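Local coordinates for type IV pilus biogenesis protein PilB (Streptococcus sanguinis, PDB 7B7P), which is a minor type IV pilin that carries a metal-binding von Willebrand factor A-like module and has a direct role in adhesion, at residues 255-267 against 347-359. Sequence-based numbering, arbitrary orientation.
Sequences VTNPGDGLRYGMI and SIAYAGEVSKKFG
Asp260 OD1, beside the hydroxyl of Tyr350, is gripped by two nitrogens of Arg263. Arg263 NE lies 3.0 Å from Asp260 OD1, Arg263 NH2 bonds to the same oxygen, and this oxygen lies in the guanidinium plane. The salt bridge stays within helix 258-267, but Tyr350 OH sits over one face of the guanidinium, 3.6 Å from Arg263 NE. Both polar ends have further partners: Tyr350 OH bonds to Asp320 O, and Arg263 NH1 to Ser322 O. The bonds to Asp260 and Ser322 should fix the orientation of the guanidinium.

Asn257 caps the same helix. Its OD1 accepts from Asp260 N, which stands above the carbonyl plane, and also meets the Tyr350 ring at its edge, 3.5 Å from CD2. The amide and ring planes are 51° apart.

The segments 258-267 and 347-358 run nearly parallel, their axes 16° apart and 7.9 Å at closest approach. They come closest at Gly259, whose CA is 3.7 Å from Ala351 CA. With no side chain at Gly259, the Tyr350 ring and Ala351 lie directly against its CA. This pair belongs to the von Willebrand factor A-like module, an alpha/beta fold with a MIDAS metal site. Thr256, just ahead of helix 258-267, has its side chain about 3 Å from the bound magnesium ion. Leu262 and Met266 also reach Ile279 of strand 276-283, so helix 258-267 packs on the sheet as well.

Further along, Val354 CG1, anti to its own N (chi1 164°), presses on the backbone of Arg263. Leu262 CD2 slides past this valine in the opposite direction. Phe358 fills the last turn. Phe358 CB meets Met266 CB at 3.6 Å, while the phenyl ring runs alongside Ile267 and the aliphatic part of Arg263. The extended Met266 chain carries CE to Ser355, whose OG bonds to Ile387 O.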
ATOM      1  N   VAL A 255     -26.435  -0.708 -12.210  1.00 64.08           N
ATOM      2  CA  VAL A 255     -26.413  -0.342 -10.794  1.00 60.46           C
ATOM      3  C   VAL A 255     -25.030  -0.642 -10.206  1.00 61.84           C
ATOM      4  O   VAL A 255     -24.045  -0.727 -10.939  1.00 57.85           O
ATOM      5  CB  VAL A 255     -27.536  -1.072 -10.032  1.00 65.42           C
ATOM      6  CG1 VAL A 255     -28.878  -0.439 -10.360  1.00 62.82           C
ATOM      7  CG2 VAL A 255     -27.536  -2.567 -10.382  1.00 56.80           C
ATOM      8  N   THR A 256     -24.929  -0.798  -8.886  1.00 64.63           N
ATOM      9  CA  THR A 256     -23.632  -0.828  -8.210  1.00 57.99           C
ATOM     10  C   THR A 256     -23.503  -2.115  -7.398  1.00 55.41           C
ATOM     11  O   THR A 256     -24.111  -2.248  -6.333  1.00 56.46           O
ATOM     12  CB  THR A 256     -23.470   0.424  -7.329  1.00 58.83           C
ATOM     13  OG1 THR A 256     -23.704   1.595  -8.128  1.00 61.92           O
ATOM     14  CG2 THR A 256     -22.060   0.507  -6.709  1.00 52.22           C
ATOM     15  N   ASN A 257     -22.686  -3.049  -7.888  1.00 59.70           N
ATOM     16  CA  ASN A 257     -22.514  -4.380  -7.303  1.00 53.33           C
ATOM     17  C   ASN A 257     -21.031  -4.541  -6.987  1.00 53.54           C
ATOM     18  O   ASN A 257     -20.308  -5.270  -7.680  1.00 56.68           O
ATOM     19  CB  ASN A 257     -23.010  -5.470  -8.257  1.00 54.05           C
ATOM     20  CG  ASN A 257     -23.060  -6.876  -7.616  1.00 59.84           C
ATOM     21  OD1 ASN A 257     -22.455  -7.112  -6.572  1.00 57.52           O
ATOM     22  ND2 ASN A 257     -23.791  -7.808  -8.253  1.00 53.37           N
ATOM     23  N   PRO A 258     -20.538  -3.854  -5.959  1.00 57.02           N
ATOM     24  CA  PRO A 258     -19.095  -3.900  -5.678  1.00 53.64           C
ATOM     25  C   PRO A 258     -18.592  -5.286  -5.294  1.00 53.47           C
ATOM     26  O   PRO A 258     -17.449  -5.643  -5.625  1.00 51.74           O
ATOM     27  CB  PRO A 258     -18.930  -2.884  -4.532  1.00 51.69           C
ATOM     28  CG  PRO A 258     -20.258  -2.870  -3.844  1.00 50.00           C
ATOM     29  CD  PRO A 258     -21.290  -3.110  -4.922  1.00 55.39           C
ATOM     30  N   GLY A 259     -19.407  -6.087  -4.611  1.00 52.37           N
ATOM     31  CA  GLY A 259     -18.995  -7.454  -4.320  1.00 52.09           C
ATOM     32  C   GLY A 259     -18.575  -8.223  -5.562  1.00 55.80           C
ATOM     33  O   GLY A 259     -17.533  -8.893  -5.572  1.00 57.27           O
ATOM     34  N   ASP A 260     -19.370  -8.135  -6.644  1.00 54.73           N
ATOM     35  CA  ASP A 260     -18.996  -8.897  -7.836  1.00 54.23           C
ATOM     36  C   ASP A 260     -17.722  -8.334  -8.457  1.00 56.02           C
ATOM     37  O   ASP A 260     -16.848  -9.095  -8.893  1.00 52.67           O
ATOM     38  CB  ASP A 260     -20.144  -8.949  -8.855  1.00 58.21           C
ATOM     39  CG  ASP A 260     -20.023 -10.148  -9.833  1.00 59.69           C
ATOM     40  OD1 ASP A 260     -19.365 -11.154  -9.507  1.00 58.30           O
ATOM     41  OD2 ASP A 260     -20.555 -10.075 -10.961  1.00 62.79           O
ATOM     42  N   GLY A 261     -17.580  -7.004  -8.482  1.00 54.55           N
ATOM     43  CA  GLY A 261     -16.349  -6.433  -8.987  1.00 54.07           C
ATOM     44  C   GLY A 261     -15.149  -6.913  -8.199  1.00 56.50           C
ATOM     45  O   GLY A 261     -14.108  -7.264  -8.773  1.00 56.64           O
ATOM     46  N   LEU A 262     -15.291  -6.951  -6.866  1.00 55.44           N
ATOM     47  CA  LEU A 262     -14.207  -7.375  -5.994  1.00 56.42           C
ATOM     48  C   LEU A 262     -13.886  -8.846  -6.206  1.00 57.70           C
ATOM     49  O   LEU A 262     -12.718  -9.257  -6.107  1.00 56.89           O
ATOM     50  CB  LEU A 262     -14.580  -7.104  -4.530  1.00 54.48           C
ATOM     51  CG  LEU A 262     -13.458  -7.400  -3.520  1.00 57.97           C
ATOM     52  CD1 LEU A 262     -12.289  -6.402  -3.669  1.00 59.57           C
ATOM     53  CD2 LEU A 262     -13.982  -7.398  -2.098  1.00 54.42           C
ATOM     54  N   ARG A 263     -14.912  -9.653  -6.489  1.00 55.51           N
ATOM     55  CA  ARG A 263     -14.688 -11.066  -6.766  1.00 59.15           C
ATOM     56  C   ARG A 263     -13.808 -11.238  -7.993  1.00 55.88           C
ATOM     57  O   ARG A 263     -12.817 -11.978  -7.962  1.00 58.31           O
ATOM     58  CB  ARG A 263     -16.028 -11.795  -6.944  1.00 58.19           C
ATOM     59  CG  ARG A 263     -15.876 -13.278  -7.313  1.00 57.33           C
ATOM     60  CD  ARG A 263     -17.210 -14.017  -7.179  1.00 58.70           C
ATOM     61  NE  ARG A 263     -18.226 -13.576  -8.148  1.00 62.45           N
ATOM     62  CZ  ARG A 263     -19.023 -14.425  -8.802  1.00 65.33           C
ATOM     63  NH1 ARG A 263     -18.902 -15.734  -8.590  1.00 58.81           N
ATOM     64  NH2 ARG A 263     -19.932 -13.979  -9.659  1.00 59.84           N
ATOM     65  N   TYR A 264     -14.154 -10.560  -9.090  1.00 59.50           N
ATOM     66  CA  TYR A 264     -13.323 -10.661 -10.286  1.00 55.82           C
ATOM     67  C   TYR A 264     -11.907 -10.178  -9.999  1.00 59.80           C
ATOM     68  O   TYR A 264     -10.929 -10.844 -10.356  1.00 59.94           O
ATOM     69  CB  TYR A 264     -13.931  -9.857 -11.419  1.00 55.30           C
ATOM     70  CG  TYR A 264     -15.063 -10.549 -12.165  1.00 62.34           C
ATOM     71  CD1 TYR A 264     -16.150 -11.085 -11.482  1.00 59.97           C
ATOM     72  CD2 TYR A 264     -15.061 -10.622 -13.558  1.00 59.99           C
ATOM     73  CE1 TYR A 264     -17.192 -11.682 -12.153  1.00 62.61           C
ATOM     74  CE2 TYR A 264     -16.102 -11.223 -14.243  1.00 57.08           C
ATOM     75  CZ  TYR A 264     -17.165 -11.747 -13.536  1.00 63.91           C
ATOM     76  OH  TYR A 264     -18.216 -12.351 -14.188  1.00 68.00           O
ATOM     77  N   GLY A 265     -11.783  -9.038  -9.311  1.00 57.26           N
ATOM     78  CA  GLY A 265     -10.467  -8.530  -8.974  1.00 52.10           C
ATOM     79  C   GLY A 265      -9.638  -9.518  -8.192  1.00 55.88           C
ATOM     80  O   GLY A 265      -8.505  -9.826  -8.566  1.00 57.02           O
ATOM     81  N   MET A 266     -10.199 -10.055  -7.104  1.00 56.99           N
ATOM     82  CA  MET A 266      -9.394 -10.888  -6.211  1.00 60.92           C
ATOM     83  C   MET A 266      -9.033 -12.233  -6.841  1.00 60.30           C
ATOM     84  O   MET A 266      -7.926 -12.744  -6.616  1.00 59.00           O
ATOM     85  CB  MET A 266     -10.115 -11.106  -4.877  1.00 55.29           C
ATOM     86  CG  MET A 266     -10.267  -9.831  -4.058  1.00 58.62           C
ATOM     87  SD  MET A 266     -10.854 -10.163  -2.399  1.00 60.77           S
ATOM     88  CE  MET A 266     -10.279  -8.683  -1.522  1.00 54.06           C
ATOM     89  N   ILE A 267      -9.951 -12.855  -7.589  1.00 59.35           N
ATOM     90  CA  ILE A 267      -9.579 -14.155  -8.144  1.00 64.47           C
ATOM     91  C   ILE A 267      -8.522 -13.989  -9.226  1.00 60.62           C
ATOM     92  O   ILE A 267      -7.583 -14.786  -9.308  1.00 63.35           O
ATOM     93  CB  ILE A 267     -10.792 -14.965  -8.650  1.00 64.23           C
ATOM     94  CG1 ILE A 267     -10.338 -16.392  -8.982  1.00 70.11           C
ATOM     95  CG2 ILE A 267     -11.413 -14.371  -9.874  1.00 60.96           C
ATOM     96  CD1 ILE A 267     -11.473 -17.415  -9.023  1.00 69.60           C
ATOM     97  N   SER A 347     -25.847  -5.893  -0.076  1.00 57.97           N
ATOM     98  CA  SER A 347     -24.829  -5.549  -1.062  1.00 53.23           C
ATOM     99  C   SER A 347     -23.465  -5.355  -0.411  1.00 55.93           C
ATOM    100  O   SER A 347     -22.431  -5.730  -0.982  1.00 55.60           O
ATOM    101  CB  SER A 347     -25.264  -4.296  -1.819  1.00 47.25           C
ATOM    102  OG  SER A 347     -24.332  -4.007  -2.838  1.00 58.06           O
ATOM    103  N   ILE A 348     -23.441  -4.744   0.769  1.00 55.72           N
ATOM    104  CA  ILE A 348     -22.185  -4.538   1.470  1.00 52.42           C
ATOM    105  C   ILE A 348     -21.667  -5.861   2.021  1.00 55.86           C
ATOM    106  O   ILE A 348     -20.464  -6.132   1.992  1.00 52.03           O
ATOM    107  CB  ILE A 348     -22.381  -3.478   2.574  1.00 54.71           C
ATOM    108  CG1 ILE A 348     -22.554  -2.092   1.938  1.00 54.78           C
ATOM    109  CG2 ILE A 348     -21.212  -3.466   3.556  1.00 54.87           C
ATOM    110  CD1 ILE A 348     -22.938  -0.994   2.916  1.00 56.73           C
ATOM    111  N   ALA A 349     -22.568  -6.705   2.534  1.00 53.92           N
ATOM    112  CA  ALA A 349     -22.154  -7.991   3.092  1.00 55.95           C
ATOM    113  C   ALA A 349     -21.610  -8.917   2.016  1.00 52.46           C
ATOM    114  O   ALA A 349     -20.697  -9.707   2.284  1.00 57.01           O
ATOM    115  CB  ALA A 349     -23.324  -8.670   3.818  1.00 55.06           C
ATOM    116  N   TYR A 350     -22.154  -8.838   0.803  1.00 54.45           N
ATOM    117  CA  TYR A 350     -21.627  -9.627  -0.309  1.00 52.61           C
ATOM    118  C   TYR A 350     -20.144  -9.357  -0.498  1.00 53.30           C
ATOM    119  O   TYR A 350     -19.342 -10.281  -0.656  1.00 55.69           O
ATOM    120  CB  TYR A 350     -22.406  -9.297  -1.588  1.00 48.30           C
ATOM    121  CG  TYR A 350     -21.991 -10.081  -2.823  1.00 52.66           C
ATOM    122  CD1 TYR A 350     -21.522 -11.369  -2.710  1.00 54.57           C
ATOM    123  CD2 TYR A 350     -22.123  -9.542  -4.110  1.00 52.45           C
ATOM    124  CE1 TYR A 350     -21.163 -12.100  -3.798  1.00 54.39           C
ATOM    125  CE2 TYR A 350     -21.784 -10.272  -5.221  1.00 54.95           C
ATOM    126  CZ  TYR A 350     -21.308 -11.568  -5.055  1.00 58.33           C
ATOM    127  OH  TYR A 350     -20.945 -12.335  -6.135  1.00 58.78           O
ATOM    128  N   ALA A 351     -19.764  -8.078  -0.476  1.00 53.60           N
ATOM    129  CA  ALA A 351     -18.367  -7.712  -0.653  1.00 51.51           C
ATOM    130  C   ALA A 351     -17.511  -8.248   0.493  1.00 52.31           C
ATOM    131  O   ALA A 351     -16.358  -8.642   0.293  1.00 55.22           O
ATOM    132  CB  ALA A 351     -18.259  -6.192  -0.769  1.00 45.47           C
ATOM    133  N   GLY A 352     -18.056  -8.276   1.704  1.00 55.31           N
ATOM    134  CA  GLY A 352     -17.318  -8.867   2.801  1.00 55.86           C
ATOM    135  C   GLY A 352     -17.167 -10.373   2.649  1.00 56.51           C
ATOM    136  O   GLY A 352     -16.097 -10.928   2.919  1.00 53.72           O
ATOM    137  N   GLU A 353     -18.226 -11.060   2.207  1.00 58.45           N
ATOM    138  CA  GLU A 353     -18.089 -12.503   1.990  1.00 59.45           C
ATOM    139  C   GLU A 353     -17.071 -12.787   0.896  1.00 55.44           C
ATOM    140  O   GLU A 353     -16.252 -13.698   1.033  1.00 54.91           O
ATOM    141  CB  GLU A 353     -19.430 -13.150   1.637  1.00 55.92           C
ATOM    142  CG  GLU A 353     -20.406 -13.181   2.767  1.00 63.63           C
ATOM    143  CD  GLU A 353     -19.793 -13.728   4.061  1.00 72.36           C
ATOM    144  OE1 GLU A 353     -19.348 -14.891   4.067  1.00 79.28           O
ATOM    145  OE2 GLU A 353     -19.743 -12.987   5.069  1.00 76.49           O
ATOM    146  N   VAL A 354     -17.076 -11.986  -0.178  1.00 51.82           N
ATOM    147  CA  VAL A 354     -16.095 -12.178  -1.242  1.00 55.93           C
ATOM    148  C   VAL A 354     -14.681 -11.995  -0.704  1.00 53.71           C
ATOM    149  O   VAL A 354     -13.777 -12.787  -0.999  1.00 52.68           O
ATOM    150  CB  VAL A 354     -16.379 -11.222  -2.415  1.00 57.19           C
ATOM    151  CG1 VAL A 354     -15.167 -11.143  -3.321  1.00 51.27           C
ATOM    152  CG2 VAL A 354     -17.622 -11.670  -3.191  1.00 51.74           C
ATOM    153  N   SER A 355     -14.480 -10.972   0.124  1.00 56.82           N
ATOM    154  CA  SER A 355     -13.150 -10.694   0.658  1.00 58.60           C
ATOM    155  C   SER A 355     -12.641 -11.844   1.519  1.00 53.29           C
ATOM    156  O   SER A 355     -11.464 -12.215   1.442  1.00 54.72           O
ATOM    157  CB  SER A 355     -13.172  -9.396   1.473  1.00 59.21           C
ATOM    158  OG  SER A 355     -11.851  -9.050   1.867  1.00 62.02           O
ATOM    159  N   LYS A 356     -13.507 -12.419   2.342  1.00 54.40           N
ATOM    160  CA  LYS A 356     -13.079 -13.539   3.179  1.00 59.61           C
ATOM    161  C   LYS A 356     -12.690 -14.753   2.341  1.00 57.96           C
ATOM    162  O   LYS A 356     -11.744 -15.467   2.673  1.00 66.53           O
ATOM    163  CB  LYS A 356     -14.182 -13.899   4.166  1.00 59.34           C
ATOM    164  CG  LYS A 356     -14.200 -13.005   5.388  1.00 66.06           C
ATOM    165  CD  LYS A 356     -15.606 -12.696   5.819  1.00 68.85           C
ATOM    166  CE  LYS A 356     -16.248 -13.885   6.459  1.00 73.11           C
ATOM    167  NZ  LYS A 356     -17.312 -13.414   7.409  1.00 82.35           N
ATOM    168  N   LYS A 357     -13.388 -15.000   1.243  1.00 59.28           N
ATOM    169  CA  LYS A 357     -13.062 -16.181   0.460  1.00 59.40           C
ATOM    170  C   LYS A 357     -11.861 -15.967  -0.462  1.00 61.88           C
ATOM    171  O   LYS A 357     -11.039 -16.878  -0.616  1.00 62.92           O
ATOM    172  CB  LYS A 357     -14.270 -16.620  -0.359  1.00 59.32           C
ATOM    173  CG  LYS A 357     -14.004 -17.889  -1.143  1.00 60.49           C
ATOM    174  CD  LYS A 357     -15.266 -18.504  -1.691  1.00 58.25           C
ATOM    175  CE  LYS A 357     -14.974 -19.893  -2.296  1.00 60.72           C
ATOM    176  NZ  LYS A 357     -16.249 -20.523  -2.712  1.00 63.98           N
ATOM    177  N   PHE A 358     -11.734 -14.790  -1.080  1.00 52.44           N
ATOM    178  CA  PHE A 358     -10.802 -14.594  -2.183  1.00 54.32           C
ATOM    179  C   PHE A 358      -9.605 -13.697  -1.841  1.00 60.81           C
ATOM    180  O   PHE A 358      -8.781 -13.412  -2.724  1.00 56.43           O
ATOM    181  CB  PHE A 358     -11.558 -14.009  -3.387  1.00 50.42           C
ATOM    182  CG  PHE A 358     -12.541 -14.969  -4.026  1.00 60.56           C
ATOM    183  CD1 PHE A 358     -12.094 -15.985  -4.861  1.00 61.60           C
ATOM    184  CD2 PHE A 358     -13.911 -14.865  -3.777  1.00 57.24           C
ATOM    185  CE1 PHE A 358     -12.988 -16.871  -5.452  1.00 62.15           C
ATOM    186  CE2 PHE A 358     -14.808 -15.743  -4.351  1.00 59.18           C
ATOM    187  CZ  PHE A 358     -14.348 -16.751  -5.203  1.00 61.46           C
ATOM    188  N   GLY A 359      -9.481 -13.240  -0.602  1.00 57.94           N
ATOM    189  CA  GLY A 359      -8.497 -12.212  -0.325  1.00 63.32           C
ATOM    190  C   GLY A 359      -7.204 -12.662   0.326  1.00 63.90           C
ATOM    191  O   GLY A 359      -6.452 -11.819   0.823  1.00 64.83           O
TER